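PDB 2GKO: microbial serine proteinases; subtilisin from Bacillus subtilis, which hydrolyses peptide bonds in proteins as a cold-adapted, calcium-loaded serine endopeptidase of the subtilisin family. Local coordinates for residues Ala165-Gly177 / Val202-Ala214. Sequence-based numbering, arbitrary orientation.
With CA (calcium ion), chain C; PMS (phenylmethanesulfonic acid), chain G.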
loop_
_atom_site.group_PDB
_atom_site.type_symbol
_atom_site.label_atom_id
_atom_site.label_comp_id
_atom_site.label_asym_id
_atom_site.label_seq_id
_atom_site.Cartn_x
_atom_site.Cartn_y
_atom_site.Cartn_z
ATOM N N ALA A 165 -0.764 1.242 -5.658
ATOM C CA ALA A 165 -1.248 2.567 -5.960
ATOM C C ALA A 165 -2.132 2.557 -7.211
ATOM O O ALA A 165 -1.788 1.936 -8.211
ATOM C CB ALA A 165 -0.076 3.476 -6.194
ATOM N N ALA A 166 -3.212 3.325 -7.197
ATOM C CA ALA A 166 -4.047 3.461 -8.399
ATOM C C ALA A 166 -3.319 4.238 -9.497
ATOM O O ALA A 166 -3.517 3.955 -10.667
ATOM C CB ALA A 166 -5.390 4.123 -8.070
ATOM N N GLY A 167 -2.455 5.171 -9.089
ATOM C CA GLY A 167 -1.776 6.085 -9.981
ATOM C C GLY A 167 -2.127 7.530 -9.673
ATOM O O GLY A 167 -3.103 7.852 -9.001
ATOM N N ASN A 168 -1.292 8.421 -10.187
ATOM C CA ASN A 168 -1.421 9.854 -9.930
ATOM C C ASN A 168 -1.769 10.637 -11.202
ATOM O O ASN A 168 -1.342 11.775 -11.345
ATOM C CB ASN A 168 -0.119 10.400 -9.362
ATOM C CG ASN A 168 0.241 9.820 -8.016
ATOM O OD1 ASN A 168 -0.584 9.216 -7.342
ATOM N ND2 ASN A 168 1.473 10.046 -7.605
ATOM N N SER A 169 -2.569 10.057 -12.094
ATOM C CA SER A 169 -2.841 10.630 -13.414
ATOM C C SER A 169 -4.302 11.083 -13.539
ATOM O O SER A 169 -4.794 11.321 -14.640
ATOM C CB SER A 169 -2.537 9.596 -14.493
ATOM O OG SER A 169 -1.174 9.269 -14.494
ATOM N N GLY A 170 -4.970 11.229 -12.407
ATOM C CA GLY A 170 -6.330 11.719 -12.379
ATOM C C GLY A 170 -6.461 13.213 -12.645
ATOM O O GLY A 170 -5.462 13.929 -12.767
ATOM N N PRO A 171 -7.689 13.726 -12.651
ATOM C CA PRO A 171 -8.902 13.006 -12.284
ATOM C C PRO A 171 -9.651 12.310 -13.421
ATOM O O PRO A 171 -10.702 11.714 -13.169
ATOM C CB PRO A 171 -9.783 14.140 -11.734
ATOM C CG PRO A 171 -9.432 15.294 -12.579
ATOM C CD PRO A 171 -7.970 15.144 -12.871
ATOM N N LYS A 172 -9.163 12.382 -14.650
ATOM C CA LYS A 172 -9.992 11.923 -15.752
ATOM C C LYS A 172 -10.276 10.433 -15.696
ATOM O O LYS A 172 -9.423 9.660 -15.294
ATOM C CB LYS A 172 -9.385 12.311 -17.080
ATOM C CG LYS A 172 -9.402 13.820 -17.310
ATOM C CD LYS A 172 -8.821 14.175 -18.687
ATOM C CE LYS A 172 -9.869 13.956 -19.807
ATOM N NZ LYS A 172 -9.475 14.574 -21.125
ATOM N N PRO A 173 -11.478 10.030 -16.108
ATOM C CA PRO A 173 -11.806 8.609 -16.200
ATOM C C PRO A 173 -10.816 7.807 -17.025
ATOM O O PRO A 173 -10.264 8.280 -18.041
ATOM C CB PRO A 173 -13.183 8.619 -16.876
ATOM C CG PRO A 173 -13.793 9.912 -16.480
ATOM C CD PRO A 173 -12.628 10.875 -16.483
ATOM N N GLY A 174 -10.564 6.579 -16.582
ATOM C CA GLY A 174 -9.716 5.668 -17.315
ATOM C C GLY A 174 -8.219 5.902 -17.162
ATOM O O GLY A 174 -7.417 5.374 -17.932
ATOM N N SER A 175 -7.833 6.694 -16.167
ATOM C CA SER A 175 -6.429 7.036 -15.942
ATOM C C SER A 175 -5.662 6.053 -15.047
ATOM O O SER A 175 -4.442 6.178 -14.874
ATOM C CB SER A 175 -6.326 8.460 -15.378
ATOM O OG SER A 175 -7.179 8.690 -14.263
ATOM N N ILE A 176 -6.363 5.068 -14.481
ATOM C CA ILE A 176 -5.736 4.034 -13.688
ATOM C C ILE A 176 -4.603 3.356 -14.446
ATOM O O ILE A 176 -4.708 3.089 -15.647
ATOM C CB ILE A 176 -6.804 3.015 -13.189
ATOM C CG1 ILE A 176 -6.197 2.066 -12.152
ATOM C CG2 ILE A 176 -7.383 2.214 -14.336
ATOM C CD1 ILE A 176 -7.179 1.056 -11.594
ATOM N N GLY A 177 -3.505 3.089 -13.754
ATOM C CA GLY A 177 -2.348 2.456 -14.355
ATOM C C GLY A 177 -2.069 1.110 -13.726
ATOM O O GLY A 177 -2.885 0.581 -12.968
ATOM N N VAL A 202 -11.881 12.197 -2.459
ATOM C CA VAL A 202 -10.806 11.676 -3.309
ATOM C C VAL A 202 -10.027 12.869 -3.847
ATOM O O VAL A 202 -10.616 13.831 -4.335
ATOM C CB VAL A 202 -11.328 10.860 -4.499
ATOM C CG1 VAL A 202 -10.147 10.302 -5.311
ATOM C CG2 VAL A 202 -12.227 9.707 -4.032
ATOM N N ALA A 203 -8.697 12.785 -3.785
ATOM C CA ALA A 203 -7.857 13.819 -4.340
ATOM C C ALA A 203 -7.968 13.848 -5.862
ATOM O O ALA A 203 -8.039 12.819 -6.490
ATOM C CB ALA A 203 -6.419 13.615 -3.877
ATOM N N ASP A 204 -7.987 15.049 -6.434
ATOM C CA ASP A 204 -8.073 15.220 -7.883
ATOM C C ASP A 204 -6.979 14.442 -8.626
ATOM O O ASP A 204 -7.231 13.923 -9.691
ATOM C CB ASP A 204 -7.958 16.693 -8.291
ATOM C CG ASP A 204 -9.106 17.546 -7.818
ATOM O OD1 ASP A 204 -10.102 17.023 -7.255
ATOM O OD2 ASP A 204 -9.072 18.780 -8.000
ATOM N N PHE A 205 -5.773 14.342 -8.061
ATOM C CA PHE A 205 -4.679 13.638 -8.753
ATOM C C PHE A 205 -4.852 12.133 -8.869
ATOM O O PHE A 205 -4.198 11.489 -9.675
ATOM C CB PHE A 205 -3.307 13.959 -8.133
ATOM C CG PHE A 205 -3.088 13.372 -6.765
ATOM C CD1 PHE A 205 -2.809 12.014 -6.626
ATOM C CD2 PHE A 205 -3.155 14.155 -5.631
ATOM C CE1 PHE A 205 -2.623 11.445 -5.364
ATOM C CE2 PHE A 205 -2.949 13.595 -4.355
ATOM C CZ PHE A 205 -2.694 12.237 -4.235
ATOM N N SER A 206 -5.707 11.559 -8.041
ATOM C CA SER A 206 -5.798 10.116 -7.964
ATOM C C SER A 206 -6.381 9.536 -9.267
ATOM O O SER A 206 -7.384 10.031 -9.770
ATOM C CB SER A 206 -6.675 9.763 -6.750
ATOM O OG SER A 206 -6.650 8.388 -6.461
ATOM N N SER A 207 -5.740 8.507 -9.819
ATOM C CA SER A 207 -6.182 7.914 -11.076
ATOM C C SER A 207 -7.547 7.266 -10.902
ATOM O O SER A 207 -7.803 6.560 -9.914
ATOM C CB SER A 207 -5.181 6.880 -11.562
ATOM O OG SER A 207 -3.990 7.507 -12.038
ATOM N N ARG A 208 -8.403 7.503 -11.883
ATOM C CA ARG A 208 -9.764 6.948 -11.917
ATOM C C ARG A 208 -9.850 5.681 -12.732
ATOM O O ARG A 208 -9.140 5.478 -13.716
ATOM C CB ARG A 208 -10.743 7.978 -12.508
ATOM C CG ARG A 208 -11.388 8.877 -11.514
ATOM C CD ARG A 208 -10.423 9.745 -10.700
ATOM N NE ARG A 208 -11.177 10.646 -9.827
ATOM C CZ ARG A 208 -10.668 11.467 -8.920
ATOM N NH1 ARG A 208 -9.369 11.559 -8.724
ATOM N NH2 ARG A 208 -11.476 12.227 -8.199
ATOM N N GLY A 209 -10.765 4.794 -12.340
ATOM C CA GLY A 209 -11.039 3.621 -13.126
ATOM C C GLY A 209 -11.885 3.959 -14.355
ATOM O O GLY A 209 -12.143 5.142 -14.651
ATOM N N HIS A 210 -12.343 2.910 -15.021
ATOM C CA HIS A 210 -13.083 2.999 -16.279
ATOM C C HIS A 210 -14.580 2.954 -16.058
ATOM O O HIS A 210 -15.069 2.169 -15.238
ATOM C CB HIS A 210 -12.638 1.877 -17.225
ATOM C CG HIS A 210 -11.210 1.996 -17.659
ATOM N ND1 HIS A 210 -10.833 2.715 -18.773
ATOM C CD2 HIS A 210 -10.063 1.547 -17.096
ATOM C CE1 HIS A 210 -9.517 2.695 -18.877
ATOM N NE2 HIS A 210 -9.025 2.001 -17.867
ATOM N N LYS A 211 -15.318 3.784 -16.787
ATOM C CA LYS A 211 -16.765 3.892 -16.545
ATOM C C LYS A 211 -17.522 2.592 -16.863
ATOM O O LYS A 211 -18.486 2.263 -16.176
ATOM C CB LYS A 211 -17.388 5.008 -17.372
ATOM C CG LYS A 211 -16.876 6.391 -17.126
ATOM C CD LYS A 211 -17.777 7.449 -17.732
ATOM C CE LYS A 211 -17.158 8.821 -17.557
ATOM N NZ LYS A 211 -17.931 9.928 -18.170
ATOM N N ARG A 212 -17.091 1.860 -17.880
ATOM C CA ARG A 212 -17.916 0.739 -18.348
ATOM C C ARG A 212 -17.929 -0.464 -17.401
ATOM O O ARG A 212 -18.781 -1.338 -17.554
ATOM C CB ARG A 212 -17.544 0.292 -19.774
ATOM C CG ARG A 212 -16.186 -0.263 -19.956
ATOM C CD ARG A 212 -15.885 -0.557 -21.403
ATOM N NE ARG A 212 -15.650 0.667 -22.173
ATOM C CZ ARG A 212 -15.600 0.710 -23.497
ATOM N NH1 ARG A 212 -15.366 1.851 -24.117
ATOM N NH2 ARG A 212 -15.782 -0.385 -24.213
ATOM N N THR A 213 -16.995 -0.527 -16.451
ATOM C CA THR A 213 -16.954 -1.660 -15.519
ATOM C C THR A 213 -17.216 -1.247 -14.088
ATOM O O THR A 213 -17.108 -2.070 -13.182
ATOM C CB THR A 213 -15.612 -2.400 -15.592
ATOM O OG1 THR A 213 -14.536 -1.481 -15.355
ATOM C CG2 THR A 213 -15.346 -2.968 -16.963
ATOM N N ALA A 214 -17.597 0.003 -13.879
ATOM C CA ALA A 214 -17.803 0.538 -12.532
ATOM C C ALA A 214 -19.246 0.313 -12.059
ATOM O O ALA A 214 -20.123 0.045 -12.863
ATOM C CB ALA A 214 -17.462 2.015 -12.509
HETATM CA CA CA C . -16.327 -3.536 -11.677
HETATM C C PMS G . 4.657 7.215 -6.680
HETATM S S PMS G . 3.118 6.636 -6.343
HETATM C C1 PMS G . 5.182 8.200 -5.642
HETATM C C2 PMS G . 4.972 9.570 -5.787
HETATM C C3 PMS G . 5.477 10.473 -4.845
HETATM C C4 PMS G . 6.229 9.996 -3.780
HETATM C C5 PMS G . 6.480 8.636 -3.645
HETATM C C6 PMS G . 5.960 7.747 -4.583
HETATM O O2S PMS G . 2.696 5.866 -7.492
HETATM O O1S PMS G . 2.326 7.800 -5.956
HETATM O O HOH W 1 -2.145 6.065 -13.403
HETATM O O HOH W 2 -6.244 1.770 -17.499
HETATM O O HOH W 3 -16.063 -1.956 -9.871
#
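Ser207 docks on Gly167 and Ser169, an instance of loops joined by polar bonds without regular strand pairing. Its backbone N gives a hydrogen bond to Gly167 O (2.8 Å), while its OG accepts one from Ser169 N (2.9 Å, 160° at the hydrogen). The same OG is bonded to a water that donates to Ser175 O. Next along the chain, Arg208 N donates to Ser175 OG at 2.9 Å; that OG stands between its own backbone N and carbonyl carbon (chi1 50°), which lets it also donate to Lys172 O, nearly in line with the carbonyl. Arg208 O in turn accepts from Ile176 N. The arginine chain bends at chi2 (60°), and Pro171 CB lies over the centre of one guanidinium face. Arg208 NH1 donates to Ala203 O and Ser206 O, both near the guanidinium plane, and Arg208 NH2 to Asn291 O. Farther out, Gly174 CA sits over the His210 ring, 3.6 Å from its centroid, in a CH-pi contact. Asn168, whose OD1 is bonded to Thr248, donates from ND2 to phenylmethanesulfonic acid O1S (2.9 Å); Ser249 N also binds this ligand. This is consistent with the oxyanion-hole asparagine of subtilisins, and the bonds to neighbouring Gly167 and Ser169 probably help to fix that geometry.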